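Long-range contacts in dihydropteridine reductase (Caenorhabditis elegans, PDB 1OOE), which probably catalyses the NADH- or NADPH-dependent reduction of quinonoid dihydrobiopterin to tetrahydrobiopterin, as a homodimeric short-chain dehydrogenase/reductase: residues 68-79 and 118-128; 82-93 and 137-145. All blocks are in the same frame, centred on the assembly; numbering follows the deposited sequence. Where two conformers were deposited one is given.

In the fold
Segment 68-79 comes first, leaving helix 53-68 and forming strand 73-78. The chain then enters the loop 82-93 and climbs helix 93-118. It returns as 118-128 beside strand 73-78, so contact 1 closes a beta-alpha-beta crossover in the Rossmann-type sheet. After strand 123-128 the chain reaches 137-145, the start of helix 141-158. Contact 2 brings that start against the loop 82-93. The two contacts cross, because their segments alternate along the chain. Their centres are about 32 Å apart, on opposite sides of the chain's centre. Contact 1 ties two central strands together, and contact 2 joins the loop and helix that follow them.

Contact 1: 68-79 and 118-128; sequences LQGSQVDGVFCV and HLKPGGLLQLT
K120 NZ forms a salt bridge with D74 OD2 at 2.9 Å, on the anti side of the carboxylate and 21° out of its plane. Both side chains have two deposited conformers, so the bridge is certain only for the one given. T128 OG1 donates to C78 O at 2.8 Å, in the carbonyl plane and on a lone pair. Backbone bonds join the parallel strands 75-78 and 123-128: V76 N to L124 O, Q126 N to V76 O, C78 N to Q126 O and, at the corner before the strand, L124 N to D74 O. V73 N donates to H118 O, and V73 O accepts from K120 N. Water 1, in the plane of the H118 ring, bridges H118 ND1 and S71 O. L68 CD1 sits over one face of that ring in a CH-pi contact. The Q126 chain bends at chi2 (-94°), which brings OE1 to 3.2 Å from F77 CB. This buried oxygen has no polar partner. F77 CE1 meets L124 CD2 at 4.0 Å. On the other face, V76 CB packs on L125 CD1 at 3.8 Å. Strands 4-9 and 169-175 flank the pair. Helix 198-210 covers F77 and L124, while helix 93-118 covers V76 and C78.

Contact 2: 82-93 and 137-145; sequences GWAGGSASSKDF and TPSMIGYGM
G86 and M140 form a single backbone bridge where the loop 82-93 meets the N-terminus of helix 141-158. Y143 begins a YxxxK sequence in this helix, consistent with the active-site motif of the SDR family. G86 N donates to S139 O at 2.9 Å, and I141 N donates to G86 O at 3.2 Å from above the carbonyl plane. G86 has phi 120°, where a side chain would jam against the preceding carbonyl oxygen. With CG anti to the backbone N (chi1 -178°), the Y143 ring lies under the W83 edge. W83 CD1 points over the centre of that ring, 3.5 Å from Y143 CD1. This is an edge-to-face pair with planes at 65°. M140 SD comes to the indole edge in a Met-aromatic contact, and W83 NE1 hydrogen-bonds weakly to it at 3.5 Å. Replacing Y143 by an alanine takes away the ring under W83 CD1 and is likely to leave the indole freer to turn. Water 3 links A84 O to Y143 N, and water 4 links G86 O to G142 N. I141 CG2 touches the edge of F93 at CE1, 3.5 Å away, while I141 CD1 reaches A88 CB at 4.0 Å. M100 of helix 93-118 touches A84 and Y143. Helices 93-118 and 141-158 of the second subunit also close in: its K113 NZ hydrogen-bonds to A88 O, and its L153 packs on I141.

Contact 1: 68-79 and 118-128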
ATOM      1  N   LEU A  68      29.460   1.544   7.653  1.00 13.69           N
ATOM      2  CA  LEU A  68      30.024   0.802   6.527  1.00 12.79           C
ATOM      3  C   LEU A  68      31.246   1.413   5.845  1.00 13.63           C
ATOM      4  O   LEU A  68      32.139   0.687   5.407  1.00 13.66           O
ATOM      5  CB  LEU A  68      28.938   0.556   5.473  1.00 11.31           C
ATOM      6  CG  LEU A  68      27.801  -0.384   5.887  1.00 11.44           C
ATOM      7  CD1 LEU A  68      26.780  -0.447   4.769  1.00 10.48           C
ATOM      8  CD2 LEU A  68      28.345  -1.774   6.189  1.00 11.29           C
ATOM      9  N   GLN A  69      31.293   2.737   5.760  1.00 15.16           N
ATOM     10  CA  GLN A  69      32.403   3.412   5.094  1.00 14.42           C
ATOM     11  C   GLN A  69      32.566   2.841   3.677  1.00 16.57           C
ATOM     12  O   GLN A  69      31.647   2.931   2.863  1.00 14.85           O
ATOM     13  CB  GLN A  69      33.699   3.250   5.900  1.00 16.80           C
ATOM     14  CG  GLN A  69      33.703   3.969   7.255  1.00 18.21           C
ATOM     15  CD  GLN A  69      33.531   5.475   7.131  1.00 19.65           C
ATOM     16  OE1 GLN A  69      34.262   6.140   6.390  1.00 19.61           O
ATOM     17  NE2 GLN A  69      32.567   6.025   7.864  1.00 19.17           N
ATOM     18  N   GLY A  70      33.717   2.238   3.386  1.00 15.70           N
ATOM     19  CA  GLY A  70      33.940   1.692   2.056  1.00 15.18           C
ATOM     20  C   GLY A  70      33.484   0.264   1.804  1.00 14.75           C
ATOM     21  O   GLY A  70      33.812  -0.320   0.770  1.00 14.58           O
ATOM     22  N   SER A  71      32.724  -0.304   2.735  1.00 13.16           N
ATOM     23  CA  SER A  71      32.246  -1.674   2.578  1.00 12.63           C
ATOM     24  C   SER A  71      30.807  -1.733   2.089  1.00 12.50           C
ATOM     25  O   SER A  71      30.022  -0.813   2.324  1.00 12.71           O
ATOM     26  CB  SER A  71      32.333  -2.431   3.906  1.00 14.41           C
ATOM     27  OG  SER A  71      33.677  -2.634   4.308  1.00 16.23           O
ATOM     28  N   GLN A  72      30.479  -2.817   1.394  1.00 11.55           N
ATOM     29  CA  GLN A  72      29.124  -3.052   0.910  1.00 11.56           C
ATOM     30  C   GLN A  72      28.651  -4.264   1.692  1.00 10.22           C
ATOM     31  O   GLN A  72      29.434  -4.871   2.413  1.00 11.73           O
ATOM     32  CB  GLN A  72      29.115  -3.371  -0.583  1.00 12.04           C
ATOM     33  CG  GLN A  72      29.353  -2.175  -1.484  1.00 13.58           C
ATOM     34  CD  GLN A  72      29.476  -2.577  -2.941  1.00 15.77           C
ATOM     35  OE1 GLN A  72      30.287  -3.433  -3.289  1.00 18.59           O
ATOM     36  NE2 GLN A  72      28.671  -1.962  -3.799  1.00 19.71           N
ATOM     37  N   VAL A  73      27.378  -4.617   1.561  1.00 10.28           N
ATOM     38  CA  VAL A  73      26.853  -5.779   2.270  1.00 10.79           C
ATOM     39  C   VAL A  73      26.412  -6.865   1.291  1.00  9.82           C
ATOM     40  O   VAL A  73      26.082  -6.580   0.140  1.00 10.21           O
ATOM     41  CB  VAL A  73      25.658  -5.399   3.178  1.00 11.61           C
ATOM     42  CG1 VAL A  73      26.109  -4.386   4.233  1.00 12.58           C
ATOM     43  CG2 VAL A  73      24.521  -4.840   2.344  1.00 14.90           C
ATOM     44  N   ASP A  74      26.408  -8.109   1.758  1.00  9.38           N
ATOM     45  CA  ASP A  74      26.015  -9.248   0.930  1.00  9.55           C
ATOM     46  C   ASP A  74      24.504  -9.442   0.945  1.00  8.81           C
ATOM     47  O   ASP A  74      23.942 -10.091   0.065  1.00 10.01           O
ATOM     48  CB  ASP A  74      26.698 -10.524   1.425  1.00 12.10           C
ATOM     49  CG  ASP A  74      28.210 -10.431   1.362  1.00 13.79           C
ATOM     50  OD1 ASP A  74      28.805  -9.776   2.242  0.50 13.05           O
ATOM     51  OD2 ASP A  74      28.803 -11.001   0.424  0.50 13.46           O
ATOM     52  N   GLY A  75      23.852  -8.870   1.950  1.00  9.01           N
ATOM     53  CA  GLY A  75      22.409  -8.990   2.047  1.00  8.31           C
ATOM     54  C   GLY A  75      21.786  -8.009   3.019  1.00  7.87           C
ATOM     55  O   GLY A  75      22.433  -7.540   3.959  1.00  8.21           O
ATOM     56  N   VAL A  76      20.526  -7.677   2.755  1.00  7.18           N
ATOM     57  CA  VAL A  76      19.735  -6.786   3.599  1.00  7.93           C
ATOM     58  C   VAL A  76      18.468  -7.601   3.854  1.00  7.40           C
ATOM     59  O   VAL A  76      17.757  -7.951   2.916  1.00  8.12           O
ATOM     60  CB  VAL A  76      19.374  -5.470   2.858  1.00  6.57           C
ATOM     61  CG1 VAL A  76      18.447  -4.614   3.722  1.00  8.29           C
ATOM     62  CG2 VAL A  76      20.645  -4.689   2.536  1.00  8.16           C
ATOM     63  N   PHE A  77      18.212  -7.930   5.116  1.00  8.57           N
ATOM     64  CA  PHE A  77      17.044  -8.732   5.468  1.00  9.28           C
ATOM     65  C   PHE A  77      16.097  -7.917   6.337  1.00  8.37           C
ATOM     66  O   PHE A  77      16.450  -7.532   7.447  1.00  8.92           O
ATOM     67  CB  PHE A  77      17.482  -9.991   6.226  1.00 10.21           C
ATOM     68  CG  PHE A  77      18.652 -10.712   5.599  1.00  8.57           C
ATOM     69  CD1 PHE A  77      18.690 -10.962   4.227  1.00 11.06           C
ATOM     70  CD2 PHE A  77      19.708 -11.155   6.390  1.00  9.76           C
ATOM     71  CE1 PHE A  77      19.764 -11.643   3.655  1.00 11.03           C
ATOM     72  CE2 PHE A  77      20.788 -11.838   5.828  1.00 10.31           C
ATOM     73  CZ  PHE A  77      20.816 -12.082   4.459  1.00 11.90           C
ATOM     74  N   CYS A  78      14.892  -7.664   5.830  1.00  7.88           N
ATOM     75  CA  CYS A  78      13.908  -6.874   6.566  1.00  8.73           C
ATOM     76  C   CYS A  78      12.761  -7.730   7.089  1.00  9.77           C
ATOM     77  O   CYS A  78      11.962  -8.249   6.309  1.00  9.52           O
ATOM     78  CB  CYS A  78      13.351  -5.770   5.666  1.00  7.30           C
ATOM     79  SG  CYS A  78      12.269  -4.594   6.517  1.00  9.30           S
ATOM     80  N   VAL A  79      12.686  -7.865   8.410  1.00  9.33           N
ATOM     81  CA  VAL A  79      11.643  -8.661   9.053  1.00 10.03           C
ATOM     82  C   VAL A  79      10.922  -7.874  10.148  1.00 12.67           C
ATOM     83  O   VAL A  79      10.302  -8.458  11.043  1.00 14.53           O
ATOM     84  CB  VAL A  79      12.239  -9.951   9.668  1.00 11.81           C
ATOM     85  CG1 VAL A  79      12.735 -10.867   8.556  1.00 10.05           C
ATOM     86  CG2 VAL A  79      13.385  -9.605  10.623  1.00 10.96           C
ATOM     87  N   HIS A 118      23.939   0.306  -0.552  1.00 14.02           N
ATOM     88  CA  HIS A 118      24.982  -0.552  -0.008  1.00 11.33           C
ATOM     89  C   HIS A 118      25.090  -2.015  -0.427  1.00 11.55           C
ATOM     90  O   HIS A 118      26.075  -2.666  -0.093  1.00 12.61           O
ATOM     91  CB  HIS A 118      24.882  -0.497   1.516  1.00 10.40           C
ATOM     92  CG  HIS A 118      24.912   0.893   2.069  1.00 10.49           C
ATOM     93  ND1 HIS A 118      26.051   1.666   2.069  1.00 10.39           N
ATOM     94  CD2 HIS A 118      23.939   1.656   2.623  1.00 11.06           C
ATOM     95  CE1 HIS A 118      25.782   2.846   2.599  1.00 11.00           C
ATOM     96  NE2 HIS A 118      24.507   2.866   2.944  1.00 10.88           N
ATOM     97  N   LEU A 119      24.102  -2.539  -1.139  1.00 10.19           N
ATOM     98  CA  LEU A 119      24.147  -3.945  -1.537  1.00  9.97           C
ATOM     99  C   LEU A 119      25.123  -4.213  -2.684  1.00  8.63           C
ATOM    100  O   LEU A 119      25.118  -3.507  -3.692  1.00 10.15           O
ATOM    101  CB  LEU A 119      22.745  -4.420  -1.930  1.00  7.26           C
ATOM    102  CG  LEU A 119      22.517  -5.919  -2.153  1.00  8.07           C
ATOM    103  CD1 LEU A 119      22.679  -6.698  -0.843  1.00  7.66           C
ATOM    104  CD2 LEU A 119      21.111  -6.121  -2.705  1.00  9.23           C
ATOM    105  N   LYS A 120      25.963  -5.231  -2.520  1.00  9.67           N
ATOM    106  CA  LYS A 120      26.937  -5.594  -3.551  1.00 11.00           C
ATOM    107  C   LYS A 120      26.219  -6.130  -4.784  1.00 13.72           C
ATOM    108  O   LYS A 120      25.103  -6.653  -4.691  1.00 11.17           O
ATOM    109  CB  LYS A 120      27.884  -6.684  -3.039  1.00 11.86           C
ATOM    110  CG  LYS A 120      27.150  -8.008  -2.770  0.50 12.17           C
ATOM    111  CD  LYS A 120      28.066  -9.224  -2.828  0.50 13.65           C
ATOM    112  CE  LYS A 120      27.339 -10.493  -2.410  0.50 11.79           C
ATOM    113  NZ  LYS A 120      28.255 -11.666  -2.381  0.50 15.88           N
ATOM    114  N   PRO A 121      26.837  -5.986  -5.967  1.00 13.56           N
ATOM    115  CA  PRO A 121      26.169  -6.512  -7.158  1.00 13.93           C
ATOM    116  C   PRO A 121      26.011  -8.012  -6.930  1.00 12.57           C
ATOM    117  O   PRO A 121      26.922  -8.664  -6.413  1.00 13.57           O
ATOM    118  CB  PRO A 121      27.160  -6.187  -8.271  1.00 14.76           C
ATOM    119  CG  PRO A 121      27.735  -4.882  -7.803  1.00 16.85           C
ATOM    120  CD  PRO A 121      28.003  -5.164  -6.339  1.00 17.21           C
ATOM    121  N   GLY A 122      24.853  -8.552  -7.290  1.00 13.11           N
ATOM    122  CA  GLY A 122      24.613  -9.970  -7.090  1.00 11.55           C
ATOM    123  C   GLY A 122      24.145 -10.303  -5.681  1.00 11.57           C
ATOM    124  O   GLY A 122      23.928 -11.469  -5.359  1.00 12.24           O
ATOM    125  N   GLY A 123      23.990  -9.285  -4.838  1.00  9.07           N
ATOM    126  CA  GLY A 123      23.555  -9.516  -3.469  1.00  8.43           C
ATOM    127  C   GLY A 123      22.077  -9.821  -3.334  1.00  8.99           C
ATOM    128  O   GLY A 123      21.360  -9.871  -4.330  1.00 10.73           O
ATOM    129  N   LEU A 124      21.621 -10.008  -2.097  1.00  9.15           N
ATOM    130  CA  LEU A 124      20.223 -10.335  -1.829  1.00  9.04           C
ATOM    131  C   LEU A 124      19.490  -9.360  -0.914  1.00  9.08           C
ATOM    132  O   LEU A 124      20.006  -8.971   0.130  1.00  8.14           O
ATOM    133  CB  LEU A 124      20.135 -11.730  -1.196  1.00 10.45           C
ATOM    134  CG  LEU A 124      18.776 -12.166  -0.637  1.00 11.56           C
ATOM    135  CD1 LEU A 124      17.801 -12.379  -1.776  1.00 11.38           C
ATOM    136  CD2 LEU A 124      18.935 -13.447   0.179  1.00 11.17           C
ATOM    137  N   LEU A 125      18.287  -8.962  -1.328  1.00  7.48           N
ATOM    138  CA  LEU A 125      17.430  -8.113  -0.505  1.00  7.46           C
ATOM    139  C   LEU A 125      16.218  -8.993  -0.206  1.00  7.85           C
ATOM    140  O   LEU A 125      15.592  -9.525  -1.127  1.00  8.30           O
ATOM    141  CB  LEU A 125      16.962  -6.857  -1.250  1.00  7.91           C
ATOM    142  CG  LEU A 125      15.778  -6.126  -0.584  1.00  7.38           C
ATOM    143  CD1 LEU A 125      16.210  -5.531   0.755  1.00  8.89           C
ATOM    144  CD2 LEU A 125      15.260  -5.028  -1.509  1.00  8.84           C
ATOM    145  N   GLN A 126      15.911  -9.180   1.071  1.00  6.62           N
ATOM    146  CA  GLN A 126      14.753  -9.985   1.451  1.00  6.29           C
ATOM    147  C   GLN A 126      13.770  -9.121   2.225  1.00  5.84           C
ATOM    148  O   GLN A 126      14.157  -8.368   3.119  1.00  8.01           O
ATOM    149  CB  GLN A 126      15.192 -11.189   2.292  1.00  7.49           C
ATOM    150  CG  GLN A 126      14.050 -11.941   2.975  1.00  7.35           C
ATOM    151  CD  GLN A 126      13.811 -11.452   4.390  1.00  9.10           C
ATOM    152  OE1 GLN A 126      14.760 -11.278   5.158  1.00 10.82           O
ATOM    153  NE2 GLN A 126      12.544 -11.238   4.751  1.00  9.50           N
ATOM    154  N   LEU A 127      12.500  -9.219   1.851  1.00  6.09           N
ATOM    155  CA  LEU A 127      11.441  -8.459   2.502  1.00  6.14           C
ATOM    156  C   LEU A 127      10.420  -9.442   3.055  1.00  5.64           C
ATOM    157  O   LEU A 127      10.423 -10.626   2.708  1.00  5.40           O
ATOM    158  CB  LEU A 127      10.750  -7.520   1.505  1.00  7.18           C
ATOM    159  CG  LEU A 127      11.622  -6.504   0.760  1.00  6.78           C
ATOM    160  CD1 LEU A 127      10.753  -5.723  -0.212  1.00  7.73           C
ATOM    161  CD2 LEU A 127      12.310  -5.565   1.752  1.00  6.86           C
ATOM    162  N   THR A 128       9.536  -8.946   3.908  1.00  6.56           N
ATOM    163  CA  THR A 128       8.521  -9.803   4.494  1.00  7.66           C
ATOM    164  C   THR A 128       7.133  -9.360   4.061  1.00  7.02           C
ATOM    165  O   THR A 128       6.722  -8.235   4.334  1.00  7.91           O
ATOM    166  CB  THR A 128       8.619  -9.789   6.026  1.00  9.75           C
ATOM    167  OG1 THR A 128       9.927 -10.228   6.422  1.00  9.22           O
ATOM    168  CG2 THR A 128       7.582 -10.728   6.633  1.00 11.04           C
TER
HETATM  169  O   HOH W   1      28.372   0.946   0.914  1.00 14.09           O
HETATM  170  O   HOH W   2       9.840  -6.196   4.750  1.00  8.36           O

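Contact 2: 82-93 and 137-145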
ATOM      1  N   GLY A  82       4.708  -5.453  13.183  1.00 16.42           N
ATOM      2  CA  GLY A  82       3.777  -6.233  13.983  1.00 15.40           C
ATOM      3  C   GLY A  82       2.405  -6.310  13.334  1.00 17.00           C
ATOM      4  O   GLY A  82       2.287  -6.212  12.114  1.00 18.14           O
ATOM      5  N   TRP A  83       1.363  -6.478  14.145  1.00 14.71           N
ATOM      6  CA  TRP A  83       0.000  -6.584  13.624  1.00 14.41           C
ATOM      7  C   TRP A  83      -1.041  -5.784  14.408  1.00 14.12           C
ATOM      8  O   TRP A  83      -0.907  -5.561  15.610  1.00 14.67           O
ATOM      9  CB  TRP A  83      -0.431  -8.054  13.608  1.00 13.67           C
ATOM     10  CG  TRP A  83      -1.788  -8.312  12.993  1.00 12.72           C
ATOM     11  CD1 TRP A  83      -2.054  -8.565  11.677  1.00 11.60           C
ATOM     12  CD2 TRP A  83      -3.049  -8.395  13.677  1.00 10.68           C
ATOM     13  NE1 TRP A  83      -3.395  -8.811  11.499  1.00 12.27           N
ATOM     14  CE2 TRP A  83      -4.028  -8.714  12.711  1.00 11.95           C
ATOM     15  CE3 TRP A  83      -3.443  -8.236  15.014  1.00 10.12           C
ATOM     16  CZ2 TRP A  83      -5.382  -8.879  13.038  1.00 12.32           C
ATOM     17  CZ3 TRP A  83      -4.794  -8.402  15.340  1.00 10.76           C
ATOM     18  CH2 TRP A  83      -5.742  -8.721  14.354  1.00 12.17           C
ATOM     19  N   ALA A  84      -2.082  -5.368  13.690  1.00 15.05           N
ATOM     20  CA  ALA A  84      -3.225  -4.632  14.229  1.00 15.90           C
ATOM     21  C   ALA A  84      -4.315  -4.863  13.185  1.00 16.25           C
ATOM     22  O   ALA A  84      -4.083  -4.664  11.996  1.00 15.99           O
ATOM     23  CB  ALA A  84      -2.908  -3.138  14.358  1.00 15.53           C
ATOM     24  N   GLY A  85      -5.494  -5.296  13.619  1.00 15.39           N
ATOM     25  CA  GLY A  85      -6.558  -5.570  12.671  1.00 14.91           C
ATOM     26  C   GLY A  85      -7.689  -4.568  12.639  1.00 15.31           C
ATOM     27  O   GLY A  85      -7.501  -3.397  12.976  1.00 15.91           O
ATOM     28  N   GLY A  86      -8.860  -5.033  12.210  1.00 14.61           N
ATOM     29  CA  GLY A  86     -10.034  -4.180  12.150  1.00 15.40           C
ATOM     30  C   GLY A  86     -10.656  -3.990  10.778  1.00 14.26           C
ATOM     31  O   GLY A  86      -9.958  -3.715   9.798  1.00 12.67           O
ATOM     32  N   SER A  87     -11.976  -4.144  10.703  1.00 13.99           N
ATOM     33  CA  SER A  87     -12.690  -3.948   9.448  1.00 12.39           C
ATOM     34  C   SER A  87     -12.930  -2.446   9.328  1.00 12.56           C
ATOM     35  O   SER A  87     -12.540  -1.686  10.211  1.00 13.07           O
ATOM     36  CB  SER A  87     -14.033  -4.683   9.463  1.00 12.84           C
ATOM     37  OG  SER A  87     -14.942  -4.060  10.359  1.00 14.10           O
ATOM     38  N   ALA A  88     -13.576  -2.017   8.247  1.00 11.51           N
ATOM     39  CA  ALA A  88     -13.846  -0.595   8.055  1.00 13.98           C
ATOM     40  C   ALA A  88     -14.794  -0.025   9.111  1.00 15.17           C
ATOM     41  O   ALA A  88     -14.795   1.181   9.367  1.00 16.67           O
ATOM     42  CB  ALA A  88     -14.411  -0.351   6.657  1.00 13.47           C
ATOM     43  N   SER A  89     -15.599  -0.882   9.728  1.00 15.44           N
ATOM     44  CA  SER A  89     -16.532  -0.410  10.745  1.00 14.83           C
ATOM     45  C   SER A  89     -15.890  -0.344  12.133  1.00 16.62           C
ATOM     46  O   SER A  89     -16.502   0.134  13.089  1.00 14.86           O
ATOM     47  CB  SER A  89     -17.781  -1.296  10.771  1.00 16.34           C
ATOM     48  OG  SER A  89     -17.449  -2.655  10.974  1.00 15.46           O
ATOM     49  N   SER A  90     -14.654  -0.822  12.244  1.00 16.07           N
ATOM     50  CA  SER A  90     -13.938  -0.785  13.514  1.00 17.43           C
ATOM     51  C   SER A  90     -13.630   0.656  13.890  1.00 17.42           C
ATOM     52  O   SER A  90     -13.346   1.484  13.024  1.00 16.48           O
ATOM     53  CB  SER A  90     -12.623  -1.559  13.415  1.00 17.89           C
ATOM     54  OG  SER A  90     -11.786  -1.243  14.514  1.00 22.03           O
ATOM     55  N   LYS A  91     -13.678   0.953  15.183  1.00 19.44           N
ATOM     56  CA  LYS A  91     -13.398   2.303  15.652  1.00 19.61           C
ATOM     57  C   LYS A  91     -11.973   2.711  15.283  1.00 18.67           C
ATOM     58  O   LYS A  91     -11.717   3.871  14.960  1.00 17.10           O
ATOM     59  CB  LYS A  91     -13.584   2.386  17.171  1.00 23.20           C
ATOM     60  CG  LYS A  91     -13.334   3.772  17.746  1.00 26.70           C
ATOM     61  CD  LYS A  91     -13.661   3.839  19.232  1.00 30.71           C
ATOM     62  CE  LYS A  91     -12.772   2.917  20.053  1.00 32.38           C
ATOM     63  NZ  LYS A  91     -13.099   3.005  21.504  1.00 35.46           N
ATOM     64  N   ASP A  92     -11.056   1.748  15.320  1.00 17.58           N
ATOM     65  CA  ASP A  92      -9.658   2.017  15.003  1.00 16.31           C
ATOM     66  C   ASP A  92      -9.228   1.559  13.608  1.00 16.03           C
ATOM     67  O   ASP A  92      -8.068   1.207  13.404  1.00 14.46           O
ATOM     68  CB  ASP A  92      -8.745   1.367  16.046  1.00 17.65           C
ATOM     69  CG  ASP A  92      -9.028   1.851  17.454  1.00 18.31           C
ATOM     70  OD1 ASP A  92      -9.134   3.078  17.655  1.00 18.97           O
ATOM     71  OD2 ASP A  92      -9.134   1.001  18.361  1.00 24.28           O
ATOM     72  N   PHE A  93     -10.157   1.563  12.655  1.00 14.58           N
ATOM     73  CA  PHE A  93      -9.838   1.156  11.286  1.00 12.25           C
ATOM     74  C   PHE A  93      -8.667   1.977  10.747  1.00 11.75           C
ATOM     75  O   PHE A  93      -7.667   1.418  10.287  1.00 13.52           O
ATOM     76  CB  PHE A  93     -11.075   1.326  10.381  1.00 10.68           C
ATOM     77  CG  PHE A  93     -10.762   1.351   8.898  1.00 11.94           C
ATOM     78  CD1 PHE A  93     -10.019   0.336   8.301  1.00 11.99           C
ATOM     79  CD2 PHE A  93     -11.227   2.394   8.101  1.00 11.51           C
ATOM     80  CE1 PHE A  93      -9.742   0.359   6.933  1.00 12.30           C
ATOM     81  CE2 PHE A  93     -10.956   2.430   6.729  1.00 12.97           C
ATOM     82  CZ  PHE A  93     -10.212   1.408   6.146  1.00 12.23           C
ATOM     83  N   THR A 137      -9.021  -9.137   2.750  1.00  9.52           N
ATOM     84  CA  THR A 137      -8.844  -9.240   4.202  1.00  9.11           C
ATOM     85  C   THR A 137      -9.792  -8.277   4.919  1.00  9.56           C
ATOM     86  O   THR A 137      -9.358  -7.373   5.631  1.00  9.57           O
ATOM     87  CB  THR A 137      -7.394  -8.910   4.639  1.00  9.20           C
ATOM     88  OG1 THR A 137      -7.071  -7.562   4.271  1.00  9.10           O
ATOM     89  CG2 THR A 137      -6.408  -9.874   3.997  1.00  8.21           C
ATOM     90  N   PRO A 138     -11.110  -8.478   4.757  1.00 10.22           N
ATOM     91  CA  PRO A 138     -12.117  -7.617   5.387  1.00 11.06           C
ATOM     92  C   PRO A 138     -12.029  -7.438   6.908  1.00 11.18           C
ATOM     93  O   PRO A 138     -12.481  -6.419   7.434  1.00 11.72           O
ATOM     94  CB  PRO A 138     -13.438  -8.257   4.955  1.00 10.91           C
ATOM     95  CG  PRO A 138     -13.079  -9.708   4.810  1.00 12.08           C
ATOM     96  CD  PRO A 138     -11.745  -9.632   4.100  1.00 12.01           C
ATOM     97  N   SER A 139     -11.459  -8.415   7.611  1.00 12.51           N
ATOM     98  CA  SER A 139     -11.353  -8.322   9.067  1.00 12.35           C
ATOM     99  C   SER A 139     -10.093  -7.602   9.548  1.00 13.11           C
ATOM    100  O   SER A 139      -9.960  -7.308  10.733  1.00 15.03           O
ATOM    101  CB  SER A 139     -11.406  -9.716   9.701  1.00 14.13           C
ATOM    102  OG  SER A 139     -10.195 -10.422   9.497  1.00 14.07           O
ATOM    103  N   MET A 140      -9.175  -7.325   8.627  1.00 11.58           N
ATOM    104  CA  MET A 140      -7.924  -6.639   8.951  1.00 10.95           C
ATOM    105  C   MET A 140      -7.477  -5.877   7.708  1.00 10.91           C
ATOM    106  O   MET A 140      -6.409  -6.128   7.148  1.00 10.84           O
ATOM    107  CB  MET A 140      -6.854  -7.653   9.380  1.00 10.53           C
ATOM    108  CG  MET A 140      -6.720  -8.862   8.457  1.00 10.35           C
ATOM    109  SD  MET A 140      -5.580 -10.084   9.150  1.00 12.63           S
ATOM    110  CE  MET A 140      -4.830 -10.741   7.680  1.00 13.91           C
ATOM    111  N   ILE A 141      -8.321  -4.938   7.296  1.00 11.43           N
ATOM    112  CA  ILE A 141      -8.098  -4.134   6.103  1.00 10.11           C
ATOM    113  C   ILE A 141      -6.781  -3.362   6.042  1.00 10.66           C
ATOM    114  O   ILE A 141      -6.120  -3.362   5.003  1.00  8.31           O
ATOM    115  CB  ILE A 141      -9.297  -3.179   5.887  1.00  9.80           C
ATOM    116  CG1 ILE A 141     -10.562  -4.019   5.674  1.00 10.10           C
ATOM    117  CG2 ILE A 141      -9.054  -2.273   4.687  1.00 11.29           C
ATOM    118  CD1 ILE A 141     -11.839  -3.219   5.439  1.00 11.89           C
ATOM    119  N   GLY A 142      -6.397  -2.715   7.139  1.00  9.89           N
ATOM    120  CA  GLY A 142      -5.151  -1.961   7.153  1.00 10.06           C
ATOM    121  C   GLY A 142      -3.935  -2.848   6.943  1.00 10.09           C
ATOM    122  O   GLY A 142      -3.043  -2.530   6.149  1.00  9.88           O
ATOM    123  N   TYR A 143      -3.895  -3.963   7.661  1.00  8.64           N
ATOM    124  CA  TYR A 143      -2.790  -4.909   7.534  1.00  9.77           C
ATOM    125  C   TYR A 143      -2.731  -5.368   6.080  1.00  9.96           C
ATOM    126  O   TYR A 143      -1.661  -5.408   5.466  1.00  8.28           O
ATOM    127  CB  TYR A 143      -3.031  -6.112   8.450  1.00  9.22           C
ATOM    128  CG  TYR A 143      -1.922  -7.142   8.434  1.00  7.82           C
ATOM    129  CD1 TYR A 143      -0.675  -6.864   8.993  1.00  9.16           C
ATOM    130  CD2 TYR A 143      -2.128  -8.399   7.872  1.00  6.45           C
ATOM    131  CE1 TYR A 143       0.340  -7.820   8.995  1.00  9.35           C
ATOM    132  CE2 TYR A 143      -1.124  -9.362   7.866  1.00  8.94           C
ATOM    133  CZ  TYR A 143       0.107  -9.065   8.433  1.00  9.61           C
ATOM    134  OH  TYR A 143       1.098 -10.022   8.447  1.00 10.29           O
ATOM    135  N   GLY A 144      -3.893  -5.709   5.531  1.00 10.05           N
ATOM    136  CA  GLY A 144      -3.961  -6.163   4.152  1.00 10.73           C
ATOM    137  C   GLY A 144      -3.406  -5.151   3.167  1.00  9.47           C
ATOM    138  O   GLY A 144      -2.615  -5.514   2.294  1.00 10.27           O
ATOM    139  N   MET A 145      -3.824  -3.892   3.305  1.00  9.44           N
ATOM    140  CA  MET A 145      -3.374  -2.799   2.433  1.00 10.74           C
ATOM    141  C   MET A 145      -1.870  -2.602   2.485  1.00  7.95           C
ATOM    142  O   MET A 145      -1.205  -2.484   1.452  1.00  8.77           O
ATOM    143  CB  MET A 145      -3.987  -1.467   2.859  1.00 13.76           C
ATOM    144  CG  MET A 145      -5.458  -1.299   2.640  1.00 19.12           C
ATOM    145  SD  MET A 145      -5.783   0.465   2.684  1.00 13.79           S
ATOM    146  CE  MET A 145      -5.693   0.819   4.423  1.00 15.22           C
TER
HETATM  147  O   HOH W   3      -5.710  -4.076   9.951  1.00 12.23           O
HETATM  148  O   HOH W   4      -7.544  -1.988   9.759  1.00 17.96           O